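Long-range contacts in CRISPR system Cmr subunit Cmr6 (Pyrococcus furiosus, PDB 4W8V), which binds RNA and, with Cmr1, caps the type III-B Cmr ribonucleoprotein complex, part of a CRISPR immune system against invading nucleic acids: residues T16-T21 and P202-V207; K20-L25 and R241-V246; R24-L29 and G232-L237; I164-Y169 and P189-F194. All blocks are in the same frame, centred on the assembly; numbering follows the deposited sequence.

Interaction 1 of 4, residues T16-T21 and P202-V207; sequences TGKFKT and PFLVAV
The two central strands of a ferredoxin-like RAMP domain in the C-terminal part of Cmr6, the part present in this chain, meet here, and Phe-19 and Phe-203 pair near the middle of the contact. The four-stranded antiparallel sheet has the strand order 2-3-1-4, and residues 16-21 and 202-207 lie on its first and third strands. Phe-19 N binds Phe-203 O at 2.8 Å, and Phe-203 N binds Phe-19 O at 2.6 Å. Both bonds are nearly straight. The next hydrogen-bonded pair is Gly-17 with Val-205. Gly-17 N is 3.0 Å from Val-205 O, and Val-205 N is 3.1 Å from Gly-17 O. Between the pairs, the CA-H of Lys-18 points at Phe-203 O.

The sheet face with Phe-19, Phe-203 and Val-205 is buried. Helix 212-228 packs on Phe-19 and Val-205. The Phe-19 and Val-205 side chains cross at about a right angle, with Val-205 CG2 3.6 Å from Phe-19 CD1. Phe-19 CG lies beside its own backbone N (chi1 -69°), which turns the ring back along the strand toward Gly-17. Gly-17 has no side chain, and Phe-19 CE1 comes within 3.9 Å of Gly-17 CA. Further along this side, Thr-21 CG2 touches Phe-203 CE1.

The other face carries Thr-16, Lys-18, Leu-204 and Ala-206 and is more accessible. Lys-18 leads away from the contact to a salt bridge with Glu-153. Leu-204 CD1 rests against Gly-17 O. At the end of the pairing, Thr-16 CG2 packs on Ala-206 CB at 3.6 Å.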
loop_
_atom_site.group_PDB
_atom_site.type_symbol
_atom_site.label_atom_id
_atom_site.label_comp_id
_atom_site.label_asym_id
_atom_site.label_seq_id
_atom_site.Cartn_x
_atom_site.Cartn_y
_atom_site.Cartn_z
ATOM N N THR A 16 10.135 5.641 11.032
ATOM C CA THR A 16 9.019 4.906 11.603
ATOM C C THR A 16 7.927 5.795 12.173
ATOM O O THR A 16 8.138 6.976 12.445
ATOM C CB THR A 16 9.482 3.963 12.717
ATOM O OG1 THR A 16 9.684 4.705 13.932
ATOM C CG2 THR A 16 10.763 3.247 12.324
ATOM N N GLY A 17 6.753 5.197 12.346
ATOM C CA GLY A 17 5.647 5.825 13.039
ATOM C C GLY A 17 4.733 4.791 13.668
ATOM O O GLY A 17 4.773 3.623 13.315
ATOM N N LYS A 18 3.910 5.226 14.613
ATOM C CA LYS A 18 2.916 4.357 15.223
ATOM C C LYS A 18 1.533 4.636 14.647
ATOM O O LYS A 18 1.090 5.777 14.624
ATOM C CB LYS A 18 2.891 4.537 16.735
ATOM C CG LYS A 18 4.144 4.088 17.446
ATOM C CD LYS A 18 3.930 4.142 18.943
ATOM C CE LYS A 18 5.206 3.880 19.717
ATOM N NZ LYS A 18 5.007 4.235 21.146
ATOM N N PHE A 19 0.854 3.586 14.194
ATOM C CA PHE A 19 -0.433 3.730 13.519
ATOM C C PHE A 19 -1.491 2.898 14.214
ATOM O O PHE A 19 -1.208 1.807 14.689
ATOM C CB PHE A 19 -0.318 3.322 12.046
ATOM C CG PHE A 19 0.516 4.268 11.216
ATOM C CD1 PHE A 19 1.887 4.386 11.428
ATOM C CD2 PHE A 19 -0.074 5.034 10.218
ATOM C CE1 PHE A 19 2.656 5.251 10.669
ATOM C CE2 PHE A 19 0.685 5.909 9.453
ATOM C CZ PHE A 19 2.051 6.016 9.668
ATOM N N LYS A 20 -2.705 3.427 14.303
ATOM C CA LYS A 20 -3.812 2.645 14.836
ATOM C C LYS A 20 -4.802 2.391 13.724
ATOM O O LYS A 20 -4.875 3.180 12.788
ATOM C CB LYS A 20 -4.495 3.356 16.005
ATOM C CG LYS A 20 -5.045 4.726 15.664
ATOM C CD LYS A 20 -5.583 5.430 16.901
ATOM C CE LYS A 20 -6.000 6.867 16.605
ATOM N NZ LYS A 20 -7.275 6.934 15.836
ATOM N N THR A 21 -5.538 1.283 13.817
ATOM C CA THR A 21 -6.584 0.963 12.852
ATOM C C THR A 21 -7.756 1.934 13.021
ATOM O O THR A 21 -8.443 1.895 14.041
ATOM C CB THR A 21 -7.077 -0.495 13.023
ATOM O OG1 THR A 21 -7.274 -0.773 14.415
ATOM C CG2 THR A 21 -6.051 -1.492 12.464
ATOM N N PRO A 202 -2.785 -0.932 17.686
ATOM C CA PRO A 202 -1.574 -0.217 17.280
ATOM C C PRO A 202 -0.610 -1.052 16.439
ATOM O O PRO A 202 -0.340 -2.203 16.783
ATOM C CB PRO A 202 -0.931 0.160 18.611
ATOM C CG PRO A 202 -1.442 -0.835 19.584
ATOM C CD PRO A 202 -2.788 -1.271 19.122
ATOM N N PHE A 203 -0.109 -0.459 15.354
ATOM C CA PHE A 203 0.876 -1.078 14.485
ATOM C C PHE A 203 2.089 -0.172 14.359
ATOM O O PHE A 203 1.959 1.045 14.314
ATOM C CB PHE A 203 0.293 -1.370 13.077
ATOM C CG PHE A 203 -0.636 -2.542 13.041
ATOM C CD1 PHE A 203 -1.921 -2.435 13.534
ATOM C CD2 PHE A 203 -0.223 -3.756 12.518
ATOM C CE1 PHE A 203 -2.773 -3.522 13.521
ATOM C CE2 PHE A 203 -1.067 -4.849 12.494
ATOM C CZ PHE A 203 -2.339 -4.736 12.990
ATOM N N LEU A 204 3.270 -0.776 14.290
ATOM C CA LEU A 204 4.464 -0.053 13.884
ATOM C C LEU A 204 4.647 -0.157 12.366
ATOM O O LEU A 204 4.590 -1.237 11.799
ATOM C CB LEU A 204 5.690 -0.599 14.601
ATOM C CG LEU A 204 6.945 0.262 14.527
ATOM C CD1 LEU A 204 6.817 1.440 15.480
ATOM C CD2 LEU A 204 8.147 -0.568 14.875
ATOM N N VAL A 205 4.895 0.977 11.726
ATOM C CA VAL A 205 5.011 1.068 10.282
ATOM C C VAL A 205 6.322 1.747 9.928
ATOM O O VAL A 205 6.642 2.802 10.482
ATOM C CB VAL A 205 3.845 1.869 9.679
ATOM C CG1 VAL A 205 4.048 2.086 8.184
ATOM C CG2 VAL A 205 2.501 1.182 9.972
ATOM N N ALA A 206 7.090 1.162 9.015
ATOM C CA ALA A 206 8.419 1.685 8.736
ATOM C C ALA A 206 8.914 1.411 7.330
ATOM O O ALA A 206 8.551 0.421 6.710
ATOM C CB ALA A 206 9.415 1.106 9.741
ATOM N N VAL A 207 9.789 2.289 6.856
ATOM C CA VAL A 207 10.504 2.084 5.608
ATOM C C VAL A 207 11.980 2.417 5.833
ATOM O O VAL A 207 12.299 3.192 6.710
ATOM C CB VAL A 207 9.932 2.951 4.458
ATOM C CG1 VAL A 207 8.472 2.598 4.193
ATOM C CG2 VAL A 207 10.086 4.435 4.749
#

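Interaction 2 of 4, residues K20-L25 and R241-V246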
loop_
_atom_site.group_PDB
_atom_site.type_symbol
_atom_site.label_atom_id
_atom_site.label_comp_id
_atom_site.label_asym_id
_atom_site.label_seq_id
_atom_site.Cartn_x
_atom_site.Cartn_y
_atom_site.Cartn_z
ATOM N N LYS A 20 -2.705 3.427 14.303
ATOM C CA LYS A 20 -3.812 2.645 14.836
ATOM C C LYS A 20 -4.802 2.391 13.724
ATOM O O LYS A 20 -4.875 3.180 12.788
ATOM C CB LYS A 20 -4.495 3.356 16.005
ATOM C CG LYS A 20 -5.045 4.726 15.664
ATOM C CD LYS A 20 -5.583 5.430 16.901
ATOM C CE LYS A 20 -6.000 6.867 16.605
ATOM N NZ LYS A 20 -7.275 6.934 15.836
ATOM N N THR A 21 -5.538 1.283 13.817
ATOM C CA THR A 21 -6.584 0.963 12.852
ATOM C C THR A 21 -7.756 1.934 13.021
ATOM O O THR A 21 -8.443 1.895 14.041
ATOM C CB THR A 21 -7.077 -0.495 13.023
ATOM O OG1 THR A 21 -7.274 -0.773 14.415
ATOM C CG2 THR A 21 -6.051 -1.492 12.464
ATOM N N GLN A 22 -7.968 2.825 12.053
ATOM C CA GLN A 22 -9.064 3.784 12.161
ATOM C C GLN A 22 -10.416 3.086 11.970
ATOM O O GLN A 22 -11.391 3.402 12.656
ATOM C CB GLN A 22 -8.912 4.924 11.152
ATOM C CG GLN A 22 -9.972 6.023 11.330
ATOM C CD GLN A 22 -10.099 6.956 10.135
ATOM O OE1 GLN A 22 -10.174 6.516 8.986
ATOM N NE2 GLN A 22 -10.126 8.253 10.404
ATOM N N SER A 23 -10.457 2.141 11.035
ATOM C CA SER A 23 -11.593 1.262 10.836
ATOM C C SER A 23 -11.107 -0.178 11.021
ATOM O O SER A 23 -9.913 -0.414 11.184
ATOM C CB SER A 23 -12.220 1.464 9.433
ATOM O OG SER A 23 -11.279 1.235 8.396
ATOM N N ARG A 24 -12.017 -1.148 10.999
ATOM C CA ARG A 24 -11.603 -2.528 11.189
ATOM C C ARG A 24 -10.708 -3.008 10.062
ATOM O O ARG A 24 -10.850 -2.617 8.892
ATOM C CB ARG A 24 -12.807 -3.442 11.313
ATOM C CG ARG A 24 -13.560 -3.278 12.580
ATOM C CD ARG A 24 -14.898 -3.960 12.500
ATOM N NE ARG A 24 -15.771 -3.413 13.524
ATOM C CZ ARG A 24 -16.034 -4.021 14.670
ATOM N NH1 ARG A 24 -15.512 -5.213 14.919
ATOM N NH2 ARG A 24 -16.830 -3.442 15.554
ATOM N N LEU A 25 -9.772 -3.868 10.429
ATOM C CA LEU A 25 -8.805 -4.367 9.476
ATOM C C LEU A 25 -9.028 -5.857 9.231
ATOM O O LEU A 25 -9.120 -6.655 10.172
ATOM C CB LEU A 25 -7.394 -4.089 9.987
ATOM C CG LEU A 25 -6.191 -4.566 9.190
ATOM C CD1 LEU A 25 -6.076 -3.865 7.807
ATOM C CD2 LEU A 25 -4.970 -4.307 10.062
ATOM N N ARG A 241 -8.198 1.171 7.050
ATOM C CA ARG A 241 -7.538 2.463 7.106
ATOM C C ARG A 241 -6.711 2.600 8.404
ATOM O O ARG A 241 -7.210 2.316 9.487
ATOM C CB ARG A 241 -8.556 3.607 7.043
ATOM C CG ARG A 241 -9.402 3.674 5.798
ATOM C CD ARG A 241 -8.589 3.440 4.538
ATOM N NE ARG A 241 -9.320 3.829 3.333
ATOM C CZ ARG A 241 -10.127 3.026 2.652
ATOM N NH1 ARG A 241 -10.736 3.473 1.570
ATOM N NH2 ARG A 241 -10.326 1.777 3.049
ATOM N N LEU A 242 -5.464 3.052 8.298
ATOM C CA LEU A 242 -4.634 3.290 9.493
ATOM C C LEU A 242 -4.145 4.742 9.554
ATOM O O LEU A 242 -3.793 5.316 8.518
ATOM C CB LEU A 242 -3.430 2.335 9.537
ATOM C CG LEU A 242 -3.712 0.882 9.925
ATOM C CD1 LEU A 242 -3.898 0.004 8.708
ATOM C CD2 LEU A 242 -2.598 0.317 10.836
ATOM N N VAL A 243 -4.132 5.332 10.756
ATOM C CA VAL A 243 -3.649 6.702 10.923
ATOM C C VAL A 243 -2.615 6.823 12.052
ATOM O O VAL A 243 -2.716 6.146 13.070
ATOM C CB VAL A 243 -4.820 7.692 11.184
ATOM C CG1 VAL A 243 -5.841 7.630 10.050
ATOM C CG2 VAL A 243 -5.504 7.420 12.529
ATOM N N GLU A 244 -1.606 7.664 11.842
ATOM C CA GLU A 244 -0.554 7.904 12.834
ATOM C C GLU A 244 -1.134 8.484 14.129
ATOM O O GLU A 244 -2.118 9.216 14.087
ATOM C CB GLU A 244 0.507 8.853 12.262
ATOM C CG GLU A 244 1.878 8.765 12.926
ATOM C CD GLU A 244 2.948 9.548 12.171
ATOM O OE1 GLU A 244 2.599 10.227 11.178
ATOM O OE2 GLU A 244 4.135 9.483 12.567
ATOM N N TYR A 245 -0.536 8.137 15.270
ATOM C CA TYR A 245 -0.917 8.724 16.555
ATOM C C TYR A 245 0.300 9.038 17.418
ATOM O O TYR A 245 1.422 8.694 17.049
ATOM C CB TYR A 245 -1.874 7.806 17.323
ATOM C CG TYR A 245 -1.241 6.566 17.928
ATOM C CD1 TYR A 245 -1.090 5.410 17.177
ATOM C CD2 TYR A 245 -0.828 6.540 19.262
ATOM C CE1 TYR A 245 -0.527 4.272 17.715
ATOM C CE2 TYR A 245 -0.258 5.400 19.812
ATOM C CZ TYR A 245 -0.112 4.264 19.027
ATOM O OH TYR A 245 0.446 3.111 19.538
ATOM N N VAL A 246 0.028 9.660 18.576
ATOM C CA VAL A 246 1.002 10.266 19.512
ATOM C C VAL A 246 2.437 10.324 19.005
ATOM O O VAL A 246 2.822 11.275 18.327
ATOM C CB VAL A 246 1.014 9.537 20.886
ATOM C CG1 VAL A 246 2.183 10.022 21.737
ATOM C CG2 VAL A 246 -0.298 9.757 21.630
#
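Lys-20 and Val-243 form a hydrogen-bonded antiparallel pair that adds the short last strand, 242-244, to the edge of the ferredoxin-like sheet. Lys-20 N binds Val-243 O at 3.0 Å, and Val-243 N binds Lys-20 O at 3.1 Å. The Lys-20 side chain starts between its backbone N and carbonyl carbon (chi1 58°). This sets CG against Val-243 O. The chain then runs extended and bends at its last torsion, so that NZ ends 3.8 Å from the methyl Val-243 CG2, a packing contact. Tyr-245 presents a ring edge to Lys-20 N, with CD1 3.8 Å away, and its hydroxyl bonds to Glu-153.

On the buried side, Thr-21 and Leu-242 lie side by side and point the same way. The chain then leaves the sheet. Gln-22 N still reaches Arg-241 O at 2.7 Å, but the bond is bent. Ser-23 OG stands close to its own main chain (chi1 58°) and takes a weak bond from Arg-241 N at 3.4 Å. The same hydroxyl donates to Gly-238 O. Arg-241 bends at its second torsion and carries its guanidinium away to Thr-235 O.

Main-chain bonds, aliphatic packing and one weak bond to the Ser-23 hydroxyl therefore join the two segments. The polar ends of Arg-241 and Tyr-245 serve other links, which tie this edge to neighbouring loops.

Interaction 3 of 4, residues R24-L29 and G232-L237; sequences RLVVGL and GAKTSL
A glycine-rich loop docks on an edge strand, with Ala-233 bonded to Val-26. Residues 232-237 follow helix 212-228 and precede strand 242-244. Residues 25-28 form an outer strand of the small three-stranded sheet. Ala-233 N binds Val-26 O at 2.8 Å, the one direct hydrogen bond between the segments. A water bridges the same two residues. It accepts from Val-26 N at 3.2 Å and donates to Ala-233 O at 2.8 Å. The loop thus holds Val-26 O directly and Val-26 N through a water.

Gly-232 has a positive phi of 81°, and its CA comes within 3.2 Å of Val-26 O. That approach is possible because no side chain stands between them.

The Val-26 side chain points into the contact. CG1 packs on Ala-233 CB at 4.1 Å. Both methyls lie near Lys-234 CE, and CG2, beside the backbone N, is slightly closer at 4.0 Å. Lys-234 is bent at its third torsion (chi3 -78°), and its aliphatic part crosses the valine at a slant. Phe-194 on the neighbouring strand packs against both Val-26 and Ala-233. Beyond Lys-234 the loop turns, and Leu-237 N binds Lys-234 O.

A loop with glycines such as Gly-232 and Gly-240, set between helix 212-228 and strand 242-244, the last helix and strand of the domain, matches the glycine-rich loop characteristic of RAMP proteins.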
loop_
_atom_site.group_PDB
_atom_site.type_symbol
_atom_site.label_atom_id
_atom_site.label_comp_id
_atom_site.label_asym_id
_atom_site.label_seq_id
_atom_site.Cartn_x
_atom_site.Cartn_y
_atom_site.Cartn_z
ATOM N N ARG A 24 -12.017 -1.148 10.999
ATOM C CA ARG A 24 -11.603 -2.528 11.189
ATOM C C ARG A 24 -10.708 -3.008 10.062
ATOM O O ARG A 24 -10.850 -2.617 8.892
ATOM C CB ARG A 24 -12.807 -3.442 11.313
ATOM C CG ARG A 24 -13.560 -3.278 12.580
ATOM C CD ARG A 24 -14.898 -3.960 12.500
ATOM N NE ARG A 24 -15.771 -3.413 13.524
ATOM C CZ ARG A 24 -16.034 -4.021 14.670
ATOM N NH1 ARG A 24 -15.512 -5.213 14.919
ATOM N NH2 ARG A 24 -16.830 -3.442 15.554
ATOM N N LEU A 25 -9.772 -3.868 10.429
ATOM C CA LEU A 25 -8.805 -4.367 9.476
ATOM C C LEU A 25 -9.028 -5.857 9.231
ATOM O O LEU A 25 -9.120 -6.655 10.172
ATOM C CB LEU A 25 -7.394 -4.089 9.987
ATOM C CG LEU A 25 -6.191 -4.566 9.190
ATOM C CD1 LEU A 25 -6.076 -3.865 7.807
ATOM C CD2 LEU A 25 -4.970 -4.307 10.062
ATOM N N VAL A 26 -9.143 -6.205 7.955
ATOM C CA VAL A 26 -9.449 -7.561 7.521
ATOM C C VAL A 26 -8.227 -8.160 6.829
ATOM O O VAL A 26 -7.800 -7.704 5.778
ATOM C CB VAL A 26 -10.660 -7.570 6.575
ATOM C CG1 VAL A 26 -11.073 -8.995 6.234
ATOM C CG2 VAL A 26 -11.823 -6.805 7.209
ATOM N N VAL A 27 -7.654 -9.175 7.456
ATOM C CA VAL A 27 -6.363 -9.737 7.061
ATOM C C VAL A 27 -6.494 -11.220 6.749
ATOM O O VAL A 27 -7.062 -11.960 7.534
ATOM C CB VAL A 27 -5.308 -9.554 8.201
ATOM C CG1 VAL A 27 -3.954 -10.027 7.737
ATOM C CG2 VAL A 27 -5.254 -8.103 8.643
ATOM N N GLY A 28 -5.979 -11.659 5.602
ATOM C CA GLY A 28 -5.955 -13.072 5.262
ATOM C C GLY A 28 -4.805 -13.797 5.938
ATOM O O GLY A 28 -3.664 -13.320 5.935
ATOM N N LEU A 29 -5.099 -14.945 6.533
ATOM C CA LEU A 29 -4.046 -15.776 7.092
ATOM C C LEU A 29 -3.457 -16.704 6.039
ATOM O O LEU A 29 -4.155 -17.548 5.475
ATOM C CB LEU A 29 -4.576 -16.589 8.263
ATOM C CG LEU A 29 -5.124 -15.738 9.386
ATOM C CD1 LEU A 29 -6.066 -16.584 10.184
ATOM C CD2 LEU A 29 -3.976 -15.216 10.254
ATOM N N GLY A 232 -5.192 -4.630 3.606
ATOM C CA GLY A 232 -6.029 -5.765 3.933
ATOM C C GLY A 232 -7.115 -5.886 2.888
ATOM O O GLY A 232 -7.028 -5.276 1.817
ATOM N N ALA A 233 -8.161 -6.638 3.218
ATOM C CA ALA A 233 -9.238 -6.922 2.290
ATOM C C ALA A 233 -10.443 -6.015 2.532
ATOM O O ALA A 233 -10.531 -5.334 3.573
ATOM C CB ALA A 233 -9.654 -8.368 2.409
ATOM N N LYS A 234 -11.351 -5.997 1.554
ATOM C CA LYS A 234 -12.575 -5.198 1.614
ATOM C C LYS A 234 -12.308 -3.714 1.853
ATOM O O LYS A 234 -13.102 -3.021 2.486
ATOM C CB LYS A 234 -13.499 -5.747 2.707
ATOM C CG LYS A 234 -13.999 -7.143 2.412
ATOM C CD LYS A 234 -15.199 -7.495 3.279
ATOM C CE LYS A 234 -14.777 -7.857 4.696
ATOM N NZ LYS A 234 -15.936 -8.223 5.570
ATOM N N THR A 235 -11.195 -3.213 1.331
ATOM C CA THR A 235 -10.845 -1.812 1.533
ATOM C C THR A 235 -11.825 -0.867 0.844
ATOM O O THR A 235 -12.034 0.266 1.298
ATOM C CB THR A 235 -9.427 -1.508 1.035
ATOM O OG1 THR A 235 -9.320 -1.878 -0.340
ATOM C CG2 THR A 235 -8.382 -2.280 1.845
ATOM N N SER A 236 -12.455 -1.334 -0.236
ATOM C CA SER A 236 -13.410 -0.493 -0.960
ATOM C C SER A 236 -14.641 -0.180 -0.108
ATOM O O SER A 236 -15.288 0.842 -0.306
ATOM C CB SER A 236 -13.836 -1.143 -2.291
ATOM O OG SER A 236 -14.735 -2.221 -2.096
ATOM N N LEU A 237 -14.968 -1.055 0.839
ATOM C CA LEU A 237 -16.037 -0.784 1.797
ATOM C C LEU A 237 -15.564 0.075 2.994
ATOM O O LEU A 237 -16.350 0.411 3.873
ATOM C CB LEU A 237 -16.635 -2.096 2.315
ATOM C CG LEU A 237 -17.112 -3.162 1.323
ATOM C CD1 LEU A 237 -17.530 -4.401 2.080
ATOM C CD2 LEU A 237 -18.277 -2.662 0.430
HETATM O O HOH W 1 -8.849 -4.230 5.488
#

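Interaction 4 of 4, residues I164-Y169 and P189-F194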
loop_
_atom_site.group_PDB
_atom_site.type_symbol
_atom_site.label_atom_id
_atom_site.label_comp_id
_atom_site.label_asym_id
_atom_site.label_seq_id
_atom_site.Cartn_x
_atom_site.Cartn_y
_atom_site.Cartn_z
ATOM N N ILE A 164 -14.595 -16.737 6.377
ATOM C CA ILE A 164 -13.996 -17.373 5.223
ATOM C C ILE A 164 -14.430 -16.675 3.944
ATOM O O ILE A 164 -15.602 -16.431 3.724
ATOM C CB ILE A 164 -14.334 -18.859 5.221
ATOM C CG1 ILE A 164 -13.587 -19.513 6.391
ATOM C CG2 ILE A 164 -13.915 -19.513 3.919
ATOM C CD1 ILE A 164 -14.208 -20.765 6.875
ATOM N N MET A 165 -13.448 -16.276 3.146
ATOM C CA MET A 165 -13.710 -15.656 1.853
ATOM C C MET A 165 -12.815 -16.284 0.803
ATOM O O MET A 165 -11.827 -16.957 1.131
ATOM C CB MET A 165 -13.493 -14.144 1.896
ATOM C CG MET A 165 -14.474 -13.389 2.807
ATOM S SD MET A 165 -14.365 -11.596 2.723
ATOM C CE MET A 165 -12.722 -11.290 3.373
ATOM N N ASN A 166 -13.187 -16.073 -0.459
ATOM C CA ASN A 166 -12.422 -16.550 -1.606
ATOM C C ASN A 166 -11.864 -15.379 -2.413
ATOM O O ASN A 166 -12.418 -14.296 -2.390
ATOM C CB ASN A 166 -13.288 -17.439 -2.502
ATOM C CG ASN A 166 -13.677 -18.747 -1.834
ATOM O OD1 ASN A 166 -14.101 -18.770 -0.683
ATOM N ND2 ASN A 166 -13.539 -19.847 -2.564
ATOM N N PRO A 167 -10.752 -15.591 -3.116
ATOM C CA PRO A 167 -10.174 -14.538 -3.949
ATOM C C PRO A 167 -10.772 -14.477 -5.354
ATOM O O PRO A 167 -11.006 -15.495 -5.980
ATOM C CB PRO A 167 -8.710 -14.943 -4.036
ATOM C CG PRO A 167 -8.768 -16.429 -4.008
ATOM C CD PRO A 167 -9.879 -16.774 -3.057
ATOM N N HIS A 168 -11.003 -13.265 -5.828
ATOM C CA HIS A 168 -11.243 -13.022 -7.227
ATOM C C HIS A 168 -10.232 -12.006 -7.745
ATOM O O HIS A 168 -10.088 -10.930 -7.162
ATOM C CB HIS A 168 -12.658 -12.521 -7.467
ATOM C CG HIS A 168 -12.801 -11.824 -8.779
ATOM N ND1 HIS A 168 -12.708 -12.492 -9.979
ATOM C CD2 HIS A 168 -12.933 -10.512 -9.078
ATOM C CE1 HIS A 168 -12.818 -11.618 -10.966
ATOM N NE2 HIS A 168 -12.948 -10.413 -10.445
ATOM N N TYR A 169 -9.524 -12.340 -8.827
ATOM C CA TYR A 169 -8.532 -11.412 -9.363
ATOM C C TYR A 169 -8.972 -10.797 -10.673
ATOM O O TYR A 169 -9.577 -11.455 -11.532
ATOM C CB TYR A 169 -7.167 -12.098 -9.532
ATOM C CG TYR A 169 -6.590 -12.597 -8.223
ATOM C CD1 TYR A 169 -5.892 -11.731 -7.370
ATOM C CD2 TYR A 169 -6.771 -13.914 -7.819
ATOM C CE1 TYR A 169 -5.368 -12.178 -6.165
ATOM C CE2 TYR A 169 -6.264 -14.366 -6.620
ATOM C CZ TYR A 169 -5.563 -13.495 -5.793
ATOM O OH TYR A 169 -5.053 -13.937 -4.590
ATOM N N PRO A 189 -12.128 -21.293 -6.398
ATOM C CA PRO A 189 -12.567 -22.280 -5.404
ATOM C C PRO A 189 -11.514 -22.575 -4.333
ATOM O O PRO A 189 -11.114 -23.715 -4.116
ATOM C CB PRO A 189 -12.824 -23.524 -6.259
ATOM C CG PRO A 189 -11.814 -23.416 -7.320
ATOM C CD PRO A 189 -11.774 -21.947 -7.668
ATOM N N ILE A 190 -11.047 -21.536 -3.670
ATOM C CA ILE A 190 -10.097 -21.740 -2.596
ATOM C C ILE A 190 -10.526 -20.884 -1.412
ATOM O O ILE A 190 -10.497 -19.655 -1.477
ATOM C CB ILE A 190 -8.660 -21.439 -3.075
ATOM C CG1 ILE A 190 -7.692 -21.340 -1.905
ATOM C CG2 ILE A 190 -8.614 -20.187 -3.912
ATOM C CD1 ILE A 190 -6.279 -21.092 -2.363
ATOM N N PRO A 191 -11.009 -21.544 -0.346
ATOM C CA PRO A 191 -11.453 -20.866 0.876
ATOM C C PRO A 191 -10.276 -20.368 1.706
ATOM O O PRO A 191 -9.314 -21.080 1.911
ATOM C CB PRO A 191 -12.227 -21.955 1.615
ATOM C CG PRO A 191 -11.584 -23.205 1.180
ATOM C CD PRO A 191 -11.270 -22.992 -0.280
ATOM N N ILE A 192 -10.365 -19.138 2.182
ATOM C CA ILE A 192 -9.251 -18.510 2.879
ATOM C C ILE A 192 -9.747 -17.938 4.200
ATOM O O ILE A 192 -10.789 -17.280 4.228
ATOM C CB ILE A 192 -8.614 -17.379 2.012
ATOM C CG1 ILE A 192 -8.036 -17.940 0.712
ATOM C CG2 ILE A 192 -7.545 -16.660 2.752
ATOM C CD1 ILE A 192 -7.608 -16.839 -0.274
ATOM N N PHE A 193 -9.018 -18.218 5.291
ATOM C CA PHE A 193 -9.325 -17.628 6.590
ATOM C C PHE A 193 -8.984 -16.159 6.637
ATOM O O PHE A 193 -7.917 -15.753 6.219
ATOM C CB PHE A 193 -8.572 -18.329 7.718
ATOM C CG PHE A 193 -9.043 -19.724 7.997
ATOM C CD1 PHE A 193 -10.232 -19.945 8.664
ATOM C CD2 PHE A 193 -8.272 -20.808 7.628
ATOM C CE1 PHE A 193 -10.648 -21.229 8.947
ATOM C CE2 PHE A 193 -8.681 -22.084 7.901
ATOM C CZ PHE A 193 -9.870 -22.300 8.566
ATOM N N PHE A 194 -9.912 -15.370 7.158
ATOM C CA PHE A 194 -9.703 -13.942 7.374
ATOM C C PHE A 194 -10.015 -13.578 8.818
ATOM O O PHE A 194 -11.079 -13.931 9.327
ATOM C CB PHE A 194 -10.581 -13.103 6.441
ATOM C CG PHE A 194 -10.013 -12.938 5.060
ATOM C CD1 PHE A 194 -9.249 -11.831 4.740
ATOM C CD2 PHE A 194 -10.233 -13.904 4.085
ATOM C CE1 PHE A 194 -8.723 -11.681 3.470
ATOM C CE2 PHE A 194 -9.709 -13.762 2.801
ATOM C CZ PHE A 194 -8.956 -12.644 2.495
#
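Met-165 and Ile-192 pair across two antiparallel strands of the small three-stranded sheet, where strand 161-165 is an outer strand. Met-165 N binds Ile-192 O at 3.0 Å, with the donor in the carbonyl plane. Ile-192 N binds Met-165 O at 2.8 Å, but this bond is clearly bent (138° at the hydrogen). Regular strand pairing ends here, but the two chains stay close through Pro-167, Ile-190 and Pro-191. Pro-167 still has a main-chain bond with Asp-188.

The tight part is the face with Met-165, Ile-192 and Phe-194. Met-165 CE sits over the middle of the Phe-194 ring, 3.6 Å from its centroid and 11° off the normal. This is a CH-pi contact. Met-165 SD lies farther above the same ring, so the pair is also a Met-aromatic contact. The bend at the end of the methionine chain (chi3 -65°) lays its methyl on the ring. Val-26 packs against both side chains. Nearby, Pro-167 CD touches both Ile-192 CD1 (3.6 Å) and Ile-190 CG2 (3.7 Å).

The other face is looser and faces solvent. There Ile-164 lies alongside Phe-193 and Pro-191, all three pointing the same way. Ile-164 CG1 is 4.1 Å from Phe-193 CD1, approaching the ring obliquely. Asn-166 swings its amide toward the Ile-190 main chain, yet ND2 bonds to Asp-188 O instead. The closer apolar touch on this exposed side is Ile-164 CG2 against Pro-191 CB, at 3.8 Å.

Interactions 1 and 2 share Lys-20 and Thr-21 and flank strand 13-21 in one sheet, with centres 9 Å apart. Lys-18 O and Tyr-245 N, 2.9 Å apart, probably bond between them. Interactions 3 and 4 both involve the small second sheet. Their centres are 12 Å apart, and Leu-29 N probably bonds to Phe-193 O at 2.9 Å. The two groups are joined at interactions 2 and 3, where Arg-241 NH2 lies 2.9 Å from Thr-235 O, a probable hydrogen bond, and the chain runs on through Arg-24 and Leu-25. Phe-203 CZ also touches Leu-25 CD2. Interaction 4 lies about 27 Å from interaction 1, centre to centre, without touching it.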